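Putative esterase (Uncultured bacterium, PDB 7C4D) probably hydrolyses carboxylic ester bonds, as a marine bacterial carboxylesterase with an alpha/beta hydrolase fold. Local coordinates at residues A[227-230]-A[231-234]; A[261-264]-A[265-269]. All blocks are in the same frame, centred on the assembly; numbering follows the deposited sequence.

Contact 1 of 2, residues A[227-230]-A[231-234]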
# COMPACT_ATOMS: atom_id res chain seq x y z
N TYR A 227 4.54 -9.79 9.23
CA TYR A 227 3.34 -9.80 8.39
C TYR A 227 3.28 -11.08 7.58
O TYR A 227 2.18 -11.57 7.33
CB TYR A 227 3.24 -8.57 7.49
CG TYR A 227 2.84 -7.31 8.22
CD1 TYR A 227 3.63 -6.79 9.23
CD2 TYR A 227 1.69 -6.62 7.87
CE1 TYR A 227 3.27 -5.64 9.90
CE2 TYR A 227 1.30 -5.47 8.54
CZ TYR A 227 2.10 -4.99 9.56
OH TYR A 227 1.74 -3.86 10.21
N ILE A 228 4.45 -11.60 7.16
CA ILE A 228 4.54 -12.90 6.50
C ILE A 228 5.36 -13.86 7.38
O ILE A 228 6.49 -13.55 7.76
CB ILE A 228 5.12 -12.80 5.06
CG1 ILE A 228 4.36 -11.82 4.16
CG2 ILE A 228 5.25 -14.17 4.42
CD1 ILE A 228 4.94 -11.67 2.73
N THR A 229 4.79 -15.02 7.69
CA THR A 229 5.49 -16.07 8.44
C THR A 229 5.38 -17.37 7.66
O THR A 229 4.83 -17.39 6.57
CB THR A 229 4.96 -16.22 9.88
OG1 THR A 229 3.54 -16.36 9.94
CG2 THR A 229 5.41 -15.09 10.80
N ASP A 230 5.84 -18.46 8.27
CA ASP A 230 6.00 -19.73 7.58
C ASP A 230 4.66 -20.42 7.41
O ASP A 230 4.50 -21.23 6.50
CB ASP A 230 7.09 -20.57 8.26
CG ASP A 230 8.41 -19.82 8.40
OD1 ASP A 230 8.48 -18.90 9.26
OD2 ASP A 230 9.35 -20.13 7.64
N LYS A 231 3.67 -20.06 8.24
CA LYS A 231 2.32 -20.58 8.07
C LYS A 231 1.59 -19.89 6.92
O LYS A 231 0.57 -20.40 6.46
CB LYS A 231 1.52 -20.52 9.38
CG LYS A 231 1.77 -19.31 10.26
CD LYS A 231 0.68 -18.26 10.18
CE LYS A 231 0.60 -17.42 11.44
NZ LYS A 231 -0.32 -16.27 11.27
N ASP A 232 2.13 -18.76 6.45
CA ASP A 232 1.59 -18.03 5.31
C ASP A 232 1.93 -18.72 3.99
O ASP A 232 1.15 -18.67 3.04
CB ASP A 232 2.00 -16.56 5.34
CG ASP A 232 1.37 -15.82 6.50
OD1 ASP A 232 0.14 -15.90 6.65
OD2 ASP A 232 2.13 -15.20 7.26
N ILE A 233 3.08 -19.42 3.94
CA ILE A 233 3.54 -20.06 2.72
C ILE A 233 2.47 -20.99 2.13
O ILE A 233 2.26 -20.95 0.91
CB ILE A 233 4.95 -20.70 2.85
CG1 ILE A 233 5.92 -19.73 3.53
CG2 ILE A 233 5.46 -21.13 1.48
CD1 ILE A 233 7.17 -20.37 4.09
N PRO A 234 1.75 -21.83 2.92
CA PRO A 234 0.72 -22.71 2.35
C PRO A 234 -0.37 -22.01 1.54
O PRO A 234 -0.67 -22.41 0.41
CB PRO A 234 0.15 -23.46 3.57
CG PRO A 234 1.20 -23.35 4.66
CD PRO A 234 1.92 -22.05 4.37

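Contact 2 of 2, residues A[261-264]-A[265-269]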
# COMPACT_ATOMS: atom_id res chain seq x y z
N LYS A 261 17.70 0.14 -1.85
CA LYS A 261 18.65 -0.39 -2.81
C LYS A 261 18.36 -1.86 -3.01
O LYS A 261 18.31 -2.33 -4.14
CB LYS A 261 20.10 -0.19 -2.32
CG LYS A 261 21.19 -0.64 -3.29
CD LYS A 261 22.60 -0.63 -2.69
CE LYS A 261 23.66 -1.30 -3.55
NZ LYS A 261 24.04 -0.49 -4.73
N ILE A 262 18.19 -2.60 -1.91
CA ILE A 262 17.86 -4.01 -2.04
C ILE A 262 16.44 -4.19 -2.61
O ILE A 262 16.15 -5.18 -3.28
CB ILE A 262 18.10 -4.76 -0.72
CG1 ILE A 262 19.55 -4.60 -0.20
CG2 ILE A 262 17.68 -6.22 -0.84
CD1 ILE A 262 19.87 -5.50 0.99
N PHE A 263 15.54 -3.20 -2.41
CA PHE A 263 14.19 -3.33 -2.92
C PHE A 263 14.24 -3.34 -4.44
O PHE A 263 13.64 -4.18 -5.10
CB PHE A 263 13.27 -2.25 -2.35
CG PHE A 263 11.81 -2.50 -2.68
CD1 PHE A 263 11.26 -2.09 -3.88
CD2 PHE A 263 10.99 -3.17 -1.78
CE1 PHE A 263 9.93 -2.36 -4.20
CE2 PHE A 263 9.66 -3.41 -2.08
CZ PHE A 263 9.14 -3.04 -3.30
N ILE A 264 15.02 -2.43 -5.00
CA ILE A 264 15.14 -2.24 -6.43
C ILE A 264 15.81 -3.46 -7.07
O ILE A 264 15.44 -3.90 -8.15
CB ILE A 264 15.87 -0.90 -6.66
CG1 ILE A 264 14.90 0.25 -6.37
CG2 ILE A 264 16.44 -0.78 -8.07
CD1 ILE A 264 15.56 1.52 -5.93
N GLN A 265 16.80 -4.01 -6.37
CA GLN A 265 17.55 -5.16 -6.82
C GLN A 265 16.60 -6.32 -7.05
O GLN A 265 16.58 -6.87 -8.15
CB GLN A 265 18.70 -5.39 -5.84
CG GLN A 265 19.16 -6.82 -5.60
CD GLN A 265 20.15 -6.81 -4.45
OE1 GLN A 265 20.97 -5.89 -4.32
NE2 GLN A 265 20.08 -7.80 -3.58
N LYS A 266 15.84 -6.71 -6.02
CA LYS A 266 14.94 -7.85 -6.08
C LYS A 266 13.82 -7.67 -7.11
O LYS A 266 13.45 -8.64 -7.76
CB LYS A 266 14.37 -8.13 -4.70
CG LYS A 266 15.42 -8.47 -3.67
CD LYS A 266 16.41 -9.51 -4.12
CE LYS A 266 17.26 -10.02 -2.98
NZ LYS A 266 18.31 -10.93 -3.48
N THR A 267 13.31 -6.44 -7.24
CA THR A 267 12.30 -6.03 -8.20
C THR A 267 12.85 -6.18 -9.63
O THR A 267 12.17 -6.74 -10.49
CB THR A 267 11.84 -4.58 -7.91
OG1 THR A 267 11.23 -4.53 -6.61
CG2 THR A 267 10.96 -3.94 -8.96
N LEU A 268 14.08 -5.69 -9.89
CA LEU A 268 14.62 -5.71 -11.25
C LEU A 268 15.07 -7.11 -11.66
O LEU A 268 15.07 -7.42 -12.84
CB LEU A 268 15.75 -4.69 -11.46
CG LEU A 268 15.27 -3.22 -11.51
CD1 LEU A 268 16.44 -2.21 -11.55
CD2 LEU A 268 14.29 -2.95 -12.64
N GLU A 269 15.42 -7.96 -10.69
CA GLU A 269 15.75 -9.34 -11.01
C GLU A 269 14.49 -10.17 -11.33
O GLU A 269 14.58 -11.20 -12.01
CB GLU A 269 16.60 -9.93 -9.89
CG GLU A 269 18.00 -9.31 -9.79
CD GLU A 269 18.80 -9.61 -8.52
OE1 GLU A 269 18.27 -10.30 -7.60
OE2 GLU A 269 19.94 -9.14 -8.42

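Contact 1 of 2, residues A[227-230]-A[231-234]
The turn that leads from the loop after strand 217-222 into helix 232-239 is held together by Thr229 and Asp232, a pair three residues apart that bonds through both backbone and side chain. The carboxylate of Asp232 folds back so that OD2 accepts the backbone N-H of Thr229, with N and OD2 2.7 Å apart and an almost straight N-H...O angle of 165°; the lone pair used is the anti one. A second grip on the same oxygen comes from the Thr229 hydroxyl: OG1 donates to Asp232 OD2 over 3.2 Å and arrives from above the carboxylate plane, 54° out of it. What brings the hydroxyl there is the Thr229 first torsion (chi1 52°), which sets OG1 between its own N and carbonyl carbon. Two donors in different directions should restrict the rotation of the carboxylate.

The backbone answers in the other direction, Asp232 N donating to Thr229 O at 3.0 Å. With Asp230 and Lys231 both in helical conformation at its two corners, this closes a type I turn. One residue further on, Ile233 N reaches Asp230 O at 3.4 Å, a weak bond. The aliphatic part of Lys231 drapes across the threonine, its CD 3.4 Å from Thr229 OG1, while Ile233 CD1 runs beside Asp230, 4.2 Å from its CB.

Just upstream, Tyr227 stacks on His253 and touches Ser96 and Asp120, probably the catalytic triad, and its carbonyl is bonded by Tyr126 OH. A negative charge at the start of a helix is probably favoured by the helix dipole. A side chain that accepts the backbone N-H of the residue three places before it, at a helix N-terminus, is the reciprocal half of a capping box.

Contact 2 of 2, residues A[261-264]-A[265-269]
Within helix 260-270, Gln265 donates its backbone N-H to Lys261 O. Its extended side chain runs beside that of Ile262, pointing the same way, and NE2 comes within 4.0 Å of Ile262 CG2.

At Lys266 the backbone bond is nearly linear: N lies 3.2 Å from Ile262 O, with an N-H...O angle of 175°. The first torsion sets CG beside its own backbone N (chi1 -61°) and 3.4 Å from the same carbonyl oxygen, Ile262 O; a bend at the second torsion then leads the rest of the chain away from the preceding turn. The side chain also packs on Leu220 and Val246 of the sheet.

Thr267 adds a side-chain bond to the helical one. Its N donates to Phe263 O at 3.1 Å, and its OG1 donates to the same Phe263 O at 2.9 Å, the two donors coming from opposite faces of the carbonyl plane. The first torsion places OG1 beside its own backbone N (chi1 -63°), close enough to bend back onto the preceding turn. There OG1 also lies 3.5 Å from Phe263 CE1. The phenyl ring itself meets Trp39 edge-to-face and rests on Leu220 and Ala119.

Leu268 N then donates to Ile264 O at 2.8 Å, and the two side chains travel side by side, with Leu268 CD1 against Ile264 CG2 at 3.8 Å. Ile264 and Leu268 both also touch helix 40-46.

The chemistry implies a helix whose inner side is apolar yet can hold a threonine: the buried hydroxyl finds its acceptor in the helix's own backbone, so no polar partner from the sheet is needed for its proton.

Contact 1 comes first along the chain and contact 2 follows, both in the C-terminal part of the alpha/beta hydrolase fold. Their centres are 22 Å apart, and the nearest atoms, about 11 Å apart, do not touch. Helix 232-239, which contact 1 begins, connects the adjacent parallel strands 217-222 and 244-248 in a beta-alpha-beta unit. Helix 260-270, which carries contact 2, packs on these same strands and on 113-119. Between the two contacts in sequence lies His253, the probable triad histidine. The first contact thus adjoins the likely active site, while the second belongs to the helix layer that 260-270 forms with its neighbour 40-46 on one face of the sheet.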